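Local coordinates for protein retinol dehydratase (Spodoptera frugiperda, PDB 1X8K) that probably has sulfotransferase activity, binds calcium and is captured here with adenosine-3'-5'-diphosphate and anhydroretinol bound, at residues A[187-192]-A[317-322]; A[193-198]-A[208-213]; A[197-202]-A[306-311]. The protein carries 2 engineered substitutions. All coordinates share one frame; numbering follows the deposited sequence.

Contact 1: A[187-192]-A[317-322]; sequences PRDVAV and GCWRDY. With EMC (ethyl mercury ion), chain C.
Arg188 lies flat against the indole of Trp319, the two side chains running side by side, and this stack is the dense half of the contact. Its guanidinium is tilted only 20° from the ring plane, with group centres 4.2 Å apart, while Arg188 CD sits over the six-membered ring, 3.7 Å from its centroid. A bend at chi3 (-58°) folds the arginine along the indole, and a salt bridge to Asp186 fixes its charged end. Arg320 CG covers the opposite face, so the indole is sandwiched. Beside the stack, Asp189 OD2 accepts a hydrogen bond from Gly317 N at 2.9 Å, met on the syn side, and a weak one joins Cys318 N to Asp189 OD1. Val192 completes the packing by laying CG1 over one face of Tyr322, 3.6 Å from the ring centroid. The looser side is the edge with the exposed Asp321 and with Cys318, which gives the helix little contact and binds the mercury of the ethyl mercury ion through SG at 2.8 Å. The arrangement joins the start of helix 187-201 to the glycine-rich, tryptophan-containing loop that is a signature of sulfotransferases, the side chain of Asp189 about 6 Å from the bound adenosine-3'-5'-diphosphate.

Contact 2: A[193-198]-A[208-213]; sequences SSFHHA and SNFKDF. With A3P (adenosine-3'-5'-diphosphate), chain H; ANR (anhydroretinol), chain E.
Phe195 and Phe213 meet in an offset edge-to-face pair, centroids 5.9 Å apart and planes at 69°, with the edge of Phe195 directed at the face of Phe213. That face also receives the helix backbone: Phe195 CA stands 3.6 Å from the Phe213 ring centroid, nearly on the ring normal. Phe210 closes the cluster by turning its own edge toward the face of Phe195, centroids 5.6 Å apart, while Phe210 CB sits over the centre of the same face. The Phe195 ring reaches the second helix because CG swings anti to the backbone N (chi1 155°). At its far end Phe213 CZ meets Ser194 CB at 3.7 Å, and CE1 comes near Ala198 CB. With an alanine in place of Phe213 the face under Phe195 CA is gone, and a gap would probably open beside Ser194 and Ala198, leaving the Phe195 ring freer to turn. In the next shell, Asn209 OD1 caps the second helix by accepting from Asp212 N at 3.0 Å, and the rings of Tyr222 and Phe323 extend the aromatic cluster. On the first helix, Ser193 OG hydrogen-bonds to O3P of the nucleotide in a very short contact, and His197 NE2 comes 3.2 Å from C14 of anhydroretinol. Apolar and aromatic contact thus joins the helices, while Ser193 and His197 meet the ligands and Ser194 OG pairs with Gln72.

Contact 3: A[197-202]-A[306-311]; sequences HARLLY and DGEHFI. With ANR (anhydroretinol), chain E; A3P (adenosine-3'-5'-diphosphate), chain H.
Leu200 meets the irregular loop 306-311 with almost its whole side chain. Its CB lies 3.8 Å from Glu308 CB, and with CG anti to the backbone N (chi1 -178°) the branch then runs along the loop. There CD1 rests 3.6 Å from Glu308 CB, whereas CD2 continues to the peptide joining the next two residues, 3.7 Å from His309 C and 3.6 Å from Phe310 N, and lies 4.2 Å from Phe310 CB, near the plane of that ring. Further along, Phe310 brings CE1 within 4.0 Å of His197 CD2 and, on the ligand side, within 3.5 Å of C20 of anhydroretinol; Arg73 adds a cation-pi contact to this ring. Glu308 bends at chi2 and carries OE2 alongside the aliphatic start of Arg199. The two charges do not pair: Arg199 NE stays 5.0 Å from Glu308 OE2, which instead hydrogen-bonds to His196 ND1, while Arg199 NH2 is taken by Ser208 O. Tyr202, with positive phi, ends the helix in a Schellman motif. Across the two segments the contact is van der Waals, Leu200 against backbone and aliphatic carbons, with backbone bonding to Ala305 beside it, and any attraction between Arg199 and Glu308 is probably modest.

In the fold
From the N terminus, the chain leaves strand 179-184 of the parallel sheet and enters helix 187-201, whose successive turns supply one side of every contact. Contact 2 closes the shortest loop, ten residues on, where helix 210-218 folds back. Contact 3 begins from nearly the same turns, sharing His197 and Ala198 with it, but waits about a hundred residues for the loop after helix 297-301. Contact 1 starts earliest and ends latest, at the same long loop before helix 325-339, so both others nest inside it. Side-chain bonds through His196 join contact 2 to contacts 1 and 3, tying the two ends of that long loop to one helix.

Contact 1: A[187-192]-A[317-322]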
loop_
_atom_site.group_PDB
_atom_site.type_symbol
_atom_site.label_atom_id
_atom_site.label_comp_id
_atom_site.label_asym_id
_atom_site.label_seq_id
_atom_site.Cartn_x
_atom_site.Cartn_y
_atom_site.Cartn_z
ATOM N N PRO A 187 16.975 -15.846 8.269
ATOM C CA PRO A 187 16.306 -14.609 7.866
ATOM C C PRO A 187 14.877 -14.593 8.375
ATOM O O PRO A 187 14.405 -13.527 8.811
ATOM C CB PRO A 187 16.317 -14.671 6.333
ATOM C CG PRO A 187 17.369 -15.647 5.972
ATOM C CD PRO A 187 17.479 -16.603 7.107
ATOM N N ARG A 188 14.217 -15.750 8.340
ATOM C CA ARG A 188 12.829 -15.862 8.770
ATOM C C ARG A 188 12.633 -15.486 10.244
ATOM O O ARG A 188 11.622 -14.871 10.598
ATOM C CB ARG A 188 12.283 -17.254 8.480
ATOM C CG ARG A 188 12.145 -17.569 6.990
ATOM C CD ARG A 188 12.126 -19.055 6.640
ATOM N NE ARG A 188 13.337 -19.739 7.103
ATOM C CZ ARG A 188 13.618 -21.024 6.907
ATOM N NH1 ARG A 188 12.790 -21.815 6.232
ATOM N NH2 ARG A 188 14.747 -21.519 7.384
ATOM N N ASP A 189 13.602 -15.842 11.091
ATOM C CA ASP A 189 13.579 -15.460 12.512
ATOM C C ASP A 189 13.958 -14.006 12.701
ATOM O O ASP A 189 13.400 -13.343 13.556
ATOM C CB ASP A 189 14.483 -16.348 13.368
ATOM C CG ASP A 189 13.832 -17.680 13.725
ATOM O OD1 ASP A 189 12.790 -17.691 14.443
ATOM O OD2 ASP A 189 14.296 -18.779 13.350
ATOM N N VAL A 190 14.892 -13.506 11.896
ATOM C CA VAL A 190 15.289 -12.104 11.955
ATOM C C VAL A 190 14.108 -11.216 11.567
ATOM O O VAL A 190 13.932 -10.120 12.123
ATOM C CB VAL A 190 16.464 -11.809 11.015
ATOM C CG1 VAL A 190 16.834 -10.338 11.071
ATOM C CG2 VAL A 190 17.662 -12.668 11.371
ATOM N N ALA A 191 13.321 -11.705 10.604
ATOM C CA ALA A 191 12.087 -11.060 10.186
ATOM C C ALA A 191 11.127 -10.905 11.380
ATOM O O ALA A 191 10.691 -9.803 11.698
ATOM C CB ALA A 191 11.442 -11.855 9.059
ATOM N N VAL A 192 10.824 -12.003 12.059
ATOM C CA VAL A 192 9.949 -11.935 13.226
ATOM C C VAL A 192 10.539 -11.069 14.332
ATOM O O VAL A 192 9.858 -10.181 14.847
ATOM C CB VAL A 192 9.605 -13.315 13.800
ATOM C CG1 VAL A 192 8.843 -13.158 15.088
ATOM C CG2 VAL A 192 8.792 -14.141 12.789
ATOM N N GLY A 317 13.809 -20.886 15.223
ATOM C CA GLY A 317 12.765 -21.612 14.514
ATOM C C GLY A 317 11.316 -21.263 14.834
ATOM O O GLY A 317 10.392 -22.005 14.465
ATOM N N CYS A 318 11.108 -20.131 15.502
ATOM C CA CYS A 318 9.767 -19.712 15.907
ATOM C C CYS A 318 9.033 -19.001 14.755
ATOM O O CYS A 318 7.889 -18.573 14.905
ATOM C CB CYS A 318 9.811 -18.896 17.230
ATOM S SG CYS A 318 9.659 -19.897 18.772
ATOM N N TRP A 319 9.686 -18.923 13.594
ATOM C CA TRP A 319 9.084 -18.350 12.391
ATOM C C TRP A 319 7.910 -19.194 11.898
ATOM O O TRP A 319 6.952 -18.661 11.311
ATOM C CB TRP A 319 10.125 -18.154 11.279
ATOM C CG TRP A 319 10.675 -19.434 10.706
ATOM C CD1 TRP A 319 11.814 -20.084 11.093
ATOM C CD2 TRP A 319 10.117 -20.213 9.647
ATOM N NE1 TRP A 319 11.996 -21.221 10.341
ATOM C CE2 TRP A 319 10.971 -21.327 9.445
ATOM C CE3 TRP A 319 8.984 -20.084 8.837
ATOM C CZ2 TRP A 319 10.716 -22.310 8.487
ATOM C CZ3 TRP A 319 8.727 -21.059 7.879
ATOM C CH2 TRP A 319 9.596 -22.161 7.712
ATOM N N ARG A 320 7.971 -20.504 12.156
ATOM C CA ARG A 320 6.900 -21.405 11.744
ATOM C C ARG A 320 5.570 -20.986 12.355
ATOM O O ARG A 320 4.502 -21.375 11.853
ATOM C CB ARG A 320 7.205 -22.858 12.124
ATOM C CG ARG A 320 8.297 -23.555 11.330
ATOM C CD ARG A 320 9.242 -24.335 12.252
ATOM N NE ARG A 320 10.558 -24.658 11.692
ATOM C CZ ARG A 320 10.759 -25.410 10.605
ATOM N NH1 ARG A 320 9.726 -25.909 9.915
ATOM N NH2 ARG A 320 11.998 -25.647 10.192
ATOM N N ASP A 321 5.649 -20.200 13.428
ATOM C CA ASP A 321 4.470 -19.731 14.139
ATOM C C ASP A 321 3.820 -18.504 13.519
ATOM O O ASP A 321 2.683 -18.173 13.864
ATOM C CB ASP A 321 4.799 -19.457 15.600
ATOM C CG ASP A 321 4.690 -20.708 16.470
ATOM O OD1 ASP A 321 4.265 -21.787 15.984
ATOM O OD2 ASP A 321 5.021 -20.710 17.672
ATOM N N TYR A 322 4.529 -17.860 12.591
ATOM C CA TYR A 322 4.100 -16.603 11.981
ATOM C C TYR A 322 3.820 -16.705 10.487
ATOM O O TYR A 322 3.037 -15.907 9.937
ATOM C CB TYR A 322 5.183 -15.555 12.170
ATOM C CG TYR A 322 5.348 -15.081 13.590
ATOM C CD1 TYR A 322 6.102 -15.823 14.510
ATOM C CD2 TYR A 322 4.763 -13.880 14.021
ATOM C CE1 TYR A 322 6.254 -15.389 15.823
ATOM C CE2 TYR A 322 4.919 -13.440 15.329
ATOM C CZ TYR A 322 5.659 -14.201 16.215
ATOM O OH TYR A 322 5.826 -13.777 17.492
HETATM HG HG EMC C . 9.925 -22.615 18.039
HETATM C C1 EMC C . 9.882 -24.921 17.503
HETATM C C2 EMC C . 9.970 -25.112 16.003
#

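Contact 2: A[193-198]-A[208-213]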
loop_
_atom_site.group_PDB
_atom_site.type_symbol
_atom_site.label_atom_id
_atom_site.label_comp_id
_atom_site.label_asym_id
_atom_site.label_seq_id
_atom_site.Cartn_x
_atom_site.Cartn_y
_atom_site.Cartn_z
ATOM N N SER A 193 11.796 -11.297 14.699
ATOM C CA SER A 193 12.392 -10.443 15.717
ATOM C C SER A 193 12.314 -8.979 15.308
ATOM O O SER A 193 11.881 -8.148 16.104
ATOM C CB SER A 193 13.829 -10.832 16.060
ATOM O OG SER A 193 14.222 -10.186 17.271
ATOM N N SER A 194 12.701 -8.681 14.070
ATOM C CA SER A 194 12.684 -7.314 13.555
ATOM C C SER A 194 11.288 -6.698 13.557
ATOM O O SER A 194 11.126 -5.495 13.786
ATOM C CB SER A 194 13.237 -7.268 12.135
ATOM O OG SER A 194 14.628 -7.123 12.173
ATOM N N PHE A 195 10.288 -7.526 13.282
ATOM C CA PHE A 195 8.920 -7.047 13.215
ATOM C C PHE A 195 8.553 -6.498 14.575
ATOM O O PHE A 195 8.086 -5.369 14.670
ATOM C CB PHE A 195 7.993 -8.173 12.801
ATOM C CG PHE A 195 6.574 -8.007 13.251
ATOM C CD1 PHE A 195 5.734 -7.108 12.624
ATOM C CD2 PHE A 195 6.066 -8.798 14.272
ATOM C CE1 PHE A 195 4.420 -6.979 13.011
ATOM C CE2 PHE A 195 4.757 -8.679 14.667
ATOM C CZ PHE A 195 3.931 -7.760 14.024
ATOM N N HIS A 196 8.811 -7.292 15.615
ATOM C CA HIS A 196 8.523 -6.923 16.994
ATOM C C HIS A 196 9.311 -5.698 17.457
ATOM O O HIS A 196 8.769 -4.816 18.128
ATOM C CB HIS A 196 8.791 -8.107 17.920
ATOM C CG HIS A 196 7.701 -9.128 17.913
ATOM N ND1 HIS A 196 6.528 -8.970 18.616
ATOM C CD2 HIS A 196 7.603 -10.322 17.287
ATOM C CE1 HIS A 196 5.752 -10.020 18.418
ATOM N NE2 HIS A 196 6.382 -10.857 17.617
ATOM N N HIS A 197 10.582 -5.644 17.084
ATOM C CA HIS A 197 11.466 -4.540 17.458
ATOM C C HIS A 197 10.914 -3.234 16.879
ATOM O O HIS A 197 10.942 -2.177 17.538
ATOM C CB HIS A 197 12.867 -4.850 16.943
ATOM C CG HIS A 197 13.813 -3.705 16.999
ATOM N ND1 HIS A 197 13.906 -2.770 15.995
ATOM C CD2 HIS A 197 14.743 -3.363 17.921
ATOM C CE1 HIS A 197 14.837 -1.887 16.307
ATOM N NE2 HIS A 197 15.365 -2.228 17.468
ATOM N N ALA A 198 10.397 -3.322 15.649
ATOM C CA ALA A 198 9.734 -2.205 14.991
ATOM C C ALA A 198 8.522 -1.816 15.815
ATOM O O ALA A 198 8.248 -0.638 16.002
ATOM C CB ALA A 198 9.312 -2.590 13.582
ATOM N N SER A 208 -0.639 -2.456 10.443
ATOM C CA SER A 208 0.067 -3.454 9.635
ATOM C C SER A 208 0.270 -4.752 10.425
ATOM O O SER A 208 0.223 -4.748 11.656
ATOM C CB SER A 208 1.419 -2.896 9.188
ATOM O OG SER A 208 1.276 -2.030 8.075
ATOM N N ASN A 209 0.500 -5.859 9.724
ATOM C CA ASN A 209 0.746 -7.138 10.384
ATOM C C ASN A 209 2.045 -7.777 9.927
ATOM O O ASN A 209 2.702 -7.259 9.013
ATOM C CB ASN A 209 -0.432 -8.097 10.179
ATOM C CG ASN A 209 -0.683 -8.443 8.708
ATOM O OD1 ASN A 209 0.132 -8.163 7.835
ATOM N ND2 ASN A 209 -1.821 -9.060 8.441
ATOM N N PHE A 210 2.424 -8.903 10.539
ATOM C CA PHE A 210 3.693 -9.517 10.168
ATOM C C PHE A 210 3.822 -9.872 8.681
ATOM O O PHE A 210 4.904 -9.767 8.124
ATOM C CB PHE A 210 4.040 -10.729 11.016
ATOM C CG PHE A 210 5.294 -11.402 10.566
ATOM C CD1 PHE A 210 6.520 -10.750 10.671
ATOM C CD2 PHE A 210 5.252 -12.654 9.978
ATOM C CE1 PHE A 210 7.693 -11.369 10.221
ATOM C CE2 PHE A 210 6.404 -13.263 9.530
ATOM C CZ PHE A 210 7.619 -12.626 9.644
ATOM N N LYS A 211 2.738 -10.302 8.044
ATOM C CA LYS A 211 2.804 -10.599 6.619
ATOM C C LYS A 211 3.321 -9.377 5.890
ATOM O O LYS A 211 4.366 -9.422 5.225
ATOM C CB LYS A 211 1.449 -10.996 6.073
ATOM C CG LYS A 211 1.497 -11.483 4.643
ATOM C CD LYS A 211 0.163 -12.085 4.221
ATOM C CE LYS A 211 0.360 -13.224 3.246
ATOM N NZ LYS A 211 -0.909 -13.971 3.084
ATOM N N ASP A 212 2.600 -8.276 6.051
ATOM C CA ASP A 212 3.022 -6.983 5.531
ATOM C C ASP A 212 4.509 -6.748 5.778
ATOM O O ASP A 212 5.266 -6.533 4.842
ATOM C CB ASP A 212 2.162 -5.859 6.127
ATOM C CG ASP A 212 0.777 -5.807 5.515
ATOM O OD1 ASP A 212 0.675 -6.061 4.302
ATOM O OD2 ASP A 212 -0.264 -5.541 6.152
ATOM N N PHE A 213 4.929 -6.831 7.032
ATOM C CA PHE A 213 6.339 -6.657 7.375
ATOM C C PHE A 213 7.237 -7.593 6.583
ATOM O O PHE A 213 8.247 -7.169 6.037
ATOM C CB PHE A 213 6.580 -6.835 8.876
ATOM C CG PHE A 213 7.974 -6.479 9.304
ATOM C CD1 PHE A 213 8.265 -5.205 9.763
ATOM C CD2 PHE A 213 8.995 -7.415 9.241
ATOM C CE1 PHE A 213 9.541 -4.873 10.162
ATOM C CE2 PHE A 213 10.279 -7.084 9.630
ATOM C CZ PHE A 213 10.551 -5.817 10.092
HETATM P P1 A3P H . 14.146 -12.716 19.516
HETATM O O1P A3P H . 14.123 -13.725 18.388
HETATM O O2P A3P H . 13.845 -13.322 20.870
HETATM O O3P A3P H . 13.362 -11.473 19.181
HETATM P P2 A3P H . 20.158 -8.350 18.502
HETATM O O4P A3P H . 18.997 -7.411 18.256
HETATM O O5P A3P H . 20.924 -8.072 19.774
HETATM O O6P A3P H . 21.056 -8.571 17.299
HETATM O "O5'" A3P H . 19.427 -9.772 18.778
HETATM C "C5'" A3P H . 18.165 -9.805 19.424
HETATM C "C4'" A3P H . 17.626 -11.222 19.504
HETATM O "O4'" A3P H . 18.514 -11.986 20.313
HETATM C "C3'" A3P H . 16.288 -11.159 20.207
HETATM O "O3'" A3P H . 15.688 -12.270 19.532
HETATM C "C2'" A3P H . 16.506 -11.681 21.602
HETATM O "O2'" A3P H . 15.400 -12.263 22.284
HETATM C "C1'" A3P H . 17.848 -12.401 21.523
HETATM N N9 A3P H . 18.669 -12.475 22.734
HETATM C C8 A3P H . 19.115 -11.453 23.488
HETATM N N7 A3P H . 19.871 -11.910 24.526
HETATM C C5 A3P H . 19.896 -13.255 24.403
HETATM C C6 A3P H . 20.477 -14.316 25.104
HETATM N N6 A3P H . 21.207 -14.031 26.208
HETATM N N1 A3P H . 20.302 -15.599 24.672
HETATM C C2 A3P H . 19.566 -15.890 23.563
HETATM N N3 A3P H . 18.969 -14.917 22.829
HETATM C C4 A3P H . 19.156 -13.562 23.285
HETATM C C15 ANR E . 19.490 -2.749 17.389
HETATM C C14 ANR E . 18.524 -1.829 17.697
HETATM C C13 ANR E . 18.380 -0.870 18.706
HETATM C C20 ANR E . 19.179 -0.904 20.046
HETATM C C12 ANR E . 17.478 0.168 18.492
HETATM C C11 ANR E . 17.130 1.259 19.281
HETATM C C10 ANR E . 17.284 2.556 18.857
HETATM C C9 ANR E . 17.059 3.813 19.376
HETATM C C19 ANR E . 18.111 4.520 20.286
HETATM C C8 ANR E . 15.868 4.424 19.032
HETATM C C7 ANR E . 15.428 5.668 19.372
HETATM C C6 ANR E . 14.441 6.645 19.106
HETATM C C1 ANR E . 13.118 6.593 18.112
HETATM C C17 ANR E . 12.094 5.498 18.554
HETATM C C18 ANR E . 13.438 6.548 16.607
HETATM C C2 ANR E . 12.168 7.836 18.030
HETATM C C3 ANR E . 12.524 9.047 18.900
HETATM C C4 ANR E . 13.793 8.868 19.743
HETATM C C5 ANR E . 14.647 7.809 19.839
HETATM C C16 ANR E . 15.801 8.110 20.844
#

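Contact 3: A[197-202]-A[306-311]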
loop_
_atom_site.group_PDB
_atom_site.type_symbol
_atom_site.label_atom_id
_atom_site.label_comp_id
_atom_site.label_asym_id
_atom_site.label_seq_id
_atom_site.Cartn_x
_atom_site.Cartn_y
_atom_site.Cartn_z
ATOM N N HIS A 197 10.582 -5.644 17.084
ATOM C CA HIS A 197 11.466 -4.540 17.458
ATOM C C HIS A 197 10.914 -3.234 16.879
ATOM O O HIS A 197 10.942 -2.177 17.538
ATOM C CB HIS A 197 12.867 -4.850 16.943
ATOM C CG HIS A 197 13.813 -3.705 16.999
ATOM N ND1 HIS A 197 13.906 -2.770 15.995
ATOM C CD2 HIS A 197 14.743 -3.363 17.921
ATOM C CE1 HIS A 197 14.837 -1.887 16.307
ATOM N NE2 HIS A 197 15.365 -2.228 17.468
ATOM N N ALA A 198 10.397 -3.322 15.649
ATOM C CA ALA A 198 9.734 -2.205 14.991
ATOM C C ALA A 198 8.522 -1.816 15.815
ATOM O O ALA A 198 8.248 -0.638 16.002
ATOM C CB ALA A 198 9.312 -2.590 13.582
ATOM N N ARG A 199 7.807 -2.815 16.317
ATOM C CA ARG A 199 6.662 -2.583 17.180
ATOM C C ARG A 199 7.093 -1.901 18.493
ATOM O O ARG A 199 6.439 -0.968 18.980
ATOM C CB ARG A 199 5.954 -3.910 17.446
ATOM C CG ARG A 199 4.928 -4.303 16.387
ATOM C CD ARG A 199 3.492 -4.177 16.887
ATOM N NE ARG A 199 2.509 -4.907 16.072
ATOM C CZ ARG A 199 1.959 -4.454 14.942
ATOM N NH1 ARG A 199 2.290 -3.266 14.438
ATOM N NH2 ARG A 199 1.082 -5.207 14.302
ATOM N N LEU A 200 8.222 -2.368 19.024
ATOM C CA LEU A 200 8.824 -1.856 20.245
ATOM C C LEU A 200 9.000 -0.354 20.244
ATOM O O LEU A 200 8.553 0.327 21.171
ATOM C CB LEU A 200 10.178 -2.522 20.464
ATOM C CG LEU A 200 10.999 -2.192 21.706
ATOM C CD1 LEU A 200 10.219 -2.300 22.993
ATOM C CD2 LEU A 200 12.160 -3.133 21.759
ATOM N N LEU A 201 9.664 0.149 19.208
ATOM C CA LEU A 201 10.032 1.561 19.117
ATOM C C LEU A 201 8.945 2.421 18.444
ATOM O O LEU A 201 9.047 3.639 18.395
ATOM C CB LEU A 201 11.386 1.707 18.400
ATOM C CG LEU A 201 12.561 0.924 19.008
ATOM C CD1 LEU A 201 13.691 0.668 18.026
ATOM C CD2 LEU A 201 13.095 1.617 20.275
ATOM N N TYR A 202 7.895 1.775 17.953
ATOM C CA TYR A 202 6.796 2.434 17.246
ATOM C C TYR A 202 7.198 2.825 15.832
ATOM O O TYR A 202 6.814 3.878 15.332
ATOM C CB TYR A 202 6.294 3.659 17.998
ATOM C CG TYR A 202 5.694 3.415 19.359
ATOM C CD1 TYR A 202 6.422 3.679 20.513
ATOM C CD2 TYR A 202 4.375 2.988 19.496
ATOM C CE1 TYR A 202 5.863 3.507 21.771
ATOM C CE2 TYR A 202 3.799 2.814 20.752
ATOM C CZ TYR A 202 4.550 3.077 21.889
ATOM O OH TYR A 202 3.997 2.902 23.148
ATOM N N ASP A 306 4.054 -1.098 25.181
ATOM C CA ASP A 306 3.529 -2.218 25.971
ATOM C C ASP A 306 3.579 -3.509 25.130
ATOM O O ASP A 306 3.348 -3.478 23.923
ATOM C CB ASP A 306 2.044 -2.006 26.340
ATOM C CG ASP A 306 1.753 -0.698 27.065
ATOM O OD1 ASP A 306 2.648 -0.114 27.722
ATOM O OD2 ASP A 306 0.605 -0.204 27.051
ATOM N N GLY A 307 3.827 -4.647 25.763
ATOM C CA GLY A 307 3.911 -5.896 25.025
ATOM C C GLY A 307 5.355 -6.204 24.663
ATOM O O GLY A 307 5.915 -7.220 25.093
ATOM N N GLU A 308 5.977 -5.298 23.914
ATOM C CA GLU A 308 7.312 -5.516 23.381
ATOM C C GLU A 308 8.446 -5.361 24.406
ATOM O O GLU A 308 8.268 -4.737 25.447
ATOM C CB GLU A 308 7.527 -4.612 22.183
ATOM C CG GLU A 308 6.507 -4.817 21.086
ATOM C CD GLU A 308 6.653 -6.149 20.371
ATOM O OE1 GLU A 308 7.548 -6.950 20.741
ATOM O OE2 GLU A 308 5.863 -6.392 19.430
ATOM N N HIS A 309 9.589 -5.969 24.093
ATOM C CA HIS A 309 10.784 -5.978 24.918
ATOM C C HIS A 309 11.990 -6.095 23.987
ATOM O O HIS A 309 11.900 -6.734 22.948
ATOM C CB HIS A 309 10.757 -7.168 25.891
ATOM C CG HIS A 309 9.674 -7.082 26.920
ATOM N ND1 HIS A 309 9.821 -6.387 28.103
ATOM C CD2 HIS A 309 8.410 -7.572 26.929
ATOM C CE1 HIS A 309 8.701 -6.467 28.805
ATOM N NE2 HIS A 309 7.828 -7.179 28.114
ATOM N N PHE A 310 13.119 -5.491 24.350
ATOM C CA PHE A 310 14.325 -5.601 23.523
ATOM C C PHE A 310 14.865 -7.038 23.489
ATOM O O PHE A 310 15.348 -7.498 22.452
ATOM C CB PHE A 310 15.413 -4.622 23.970
ATOM C CG PHE A 310 16.561 -4.520 22.999
ATOM C CD1 PHE A 310 16.384 -3.928 21.728
ATOM C CD2 PHE A 310 17.828 -5.017 23.332
ATOM C CE1 PHE A 310 17.458 -3.829 20.806
ATOM C CE2 PHE A 310 18.898 -4.923 22.415
ATOM C CZ PHE A 310 18.710 -4.335 21.145
ATOM N N ILE A 311 14.785 -7.726 24.630
ATOM C CA ILE A 311 15.150 -9.133 24.748
ATOM C C ILE A 311 13.842 -9.891 24.929
ATOM O O ILE A 311 13.196 -9.809 25.982
ATOM C CB ILE A 311 16.117 -9.356 25.940
ATOM C CG1 ILE A 311 17.526 -8.876 25.589
ATOM C CG2 ILE A 311 16.235 -10.799 26.265
ATOM C CD1 ILE A 311 18.237 -8.159 26.713
HETATM C C15 ANR E . 19.490 -2.749 17.389
HETATM C C14 ANR E . 18.524 -1.829 17.697
HETATM C C13 ANR E . 18.380 -0.870 18.706
HETATM C C20 ANR E . 19.179 -0.904 20.046
HETATM C C12 ANR E . 17.478 0.168 18.492
HETATM C C11 ANR E . 17.130 1.259 19.281
HETATM C C10 ANR E . 17.284 2.556 18.857
HETATM C C9 ANR E . 17.059 3.813 19.376
HETATM C C19 ANR E . 18.111 4.520 20.286
HETATM C C8 ANR E . 15.868 4.424 19.032
HETATM C C7 ANR E . 15.428 5.668 19.372
HETATM C C6 ANR E . 14.441 6.645 19.106
HETATM C C1 ANR E . 13.118 6.593 18.112
HETATM C C17 ANR E . 12.094 5.498 18.554
HETATM C C18 ANR E . 13.438 6.548 16.607
HETATM C C2 ANR E . 12.168 7.836 18.030
HETATM C C3 ANR E . 12.524 9.047 18.900
HETATM C C4 ANR E . 13.793 8.868 19.743
HETATM C C5 ANR E . 14.647 7.809 19.839
HETATM C C16 ANR E . 15.801 8.110 20.844
HETATM P P1 A3P H . 14.146 -12.716 19.516
HETATM O O1P A3P H . 14.123 -13.725 18.388
HETATM O O2P A3P H . 13.845 -13.322 20.870
HETATM O O3P A3P H . 13.362 -11.473 19.181
HETATM P P2 A3P H . 20.158 -8.350 18.502
HETATM O O4P A3P H . 18.997 -7.411 18.256
HETATM O O5P A3P H . 20.924 -8.072 19.774
HETATM O O6P A3P H . 21.056 -8.571 17.299
HETATM O "O5'" A3P H . 19.427 -9.772 18.778
HETATM C "C5'" A3P H . 18.165 -9.805 19.424
HETATM C "C4'" A3P H . 17.626 -11.222 19.504
HETATM O "O4'" A3P H . 18.514 -11.986 20.313
HETATM C "C3'" A3P H . 16.288 -11.159 20.207
HETATM O "O3'" A3P H . 15.688 -12.270 19.532
HETATM C "C2'" A3P H . 16.506 -11.681 21.602
HETATM O "O2'" A3P H . 15.400 -12.263 22.284
HETATM C "C1'" A3P H . 17.848 -12.401 21.523
HETATM N N9 A3P H . 18.669 -12.475 22.734
HETATM C C8 A3P H . 19.115 -11.453 23.488
HETATM N N7 A3P H . 19.871 -11.910 24.526
HETATM C C5 A3P H . 19.896 -13.255 24.403
HETATM C C6 A3P H . 20.477 -14.316 25.104
HETATM N N6 A3P H . 21.207 -14.031 26.208
HETATM N N1 A3P H . 20.302 -15.599 24.672
HETATM C C2 A3P H . 19.566 -15.890 23.563
HETATM N N3 A3P H . 18.969 -14.917 22.829
HETATM C C4 A3P H . 19.156 -13.562 23.285
#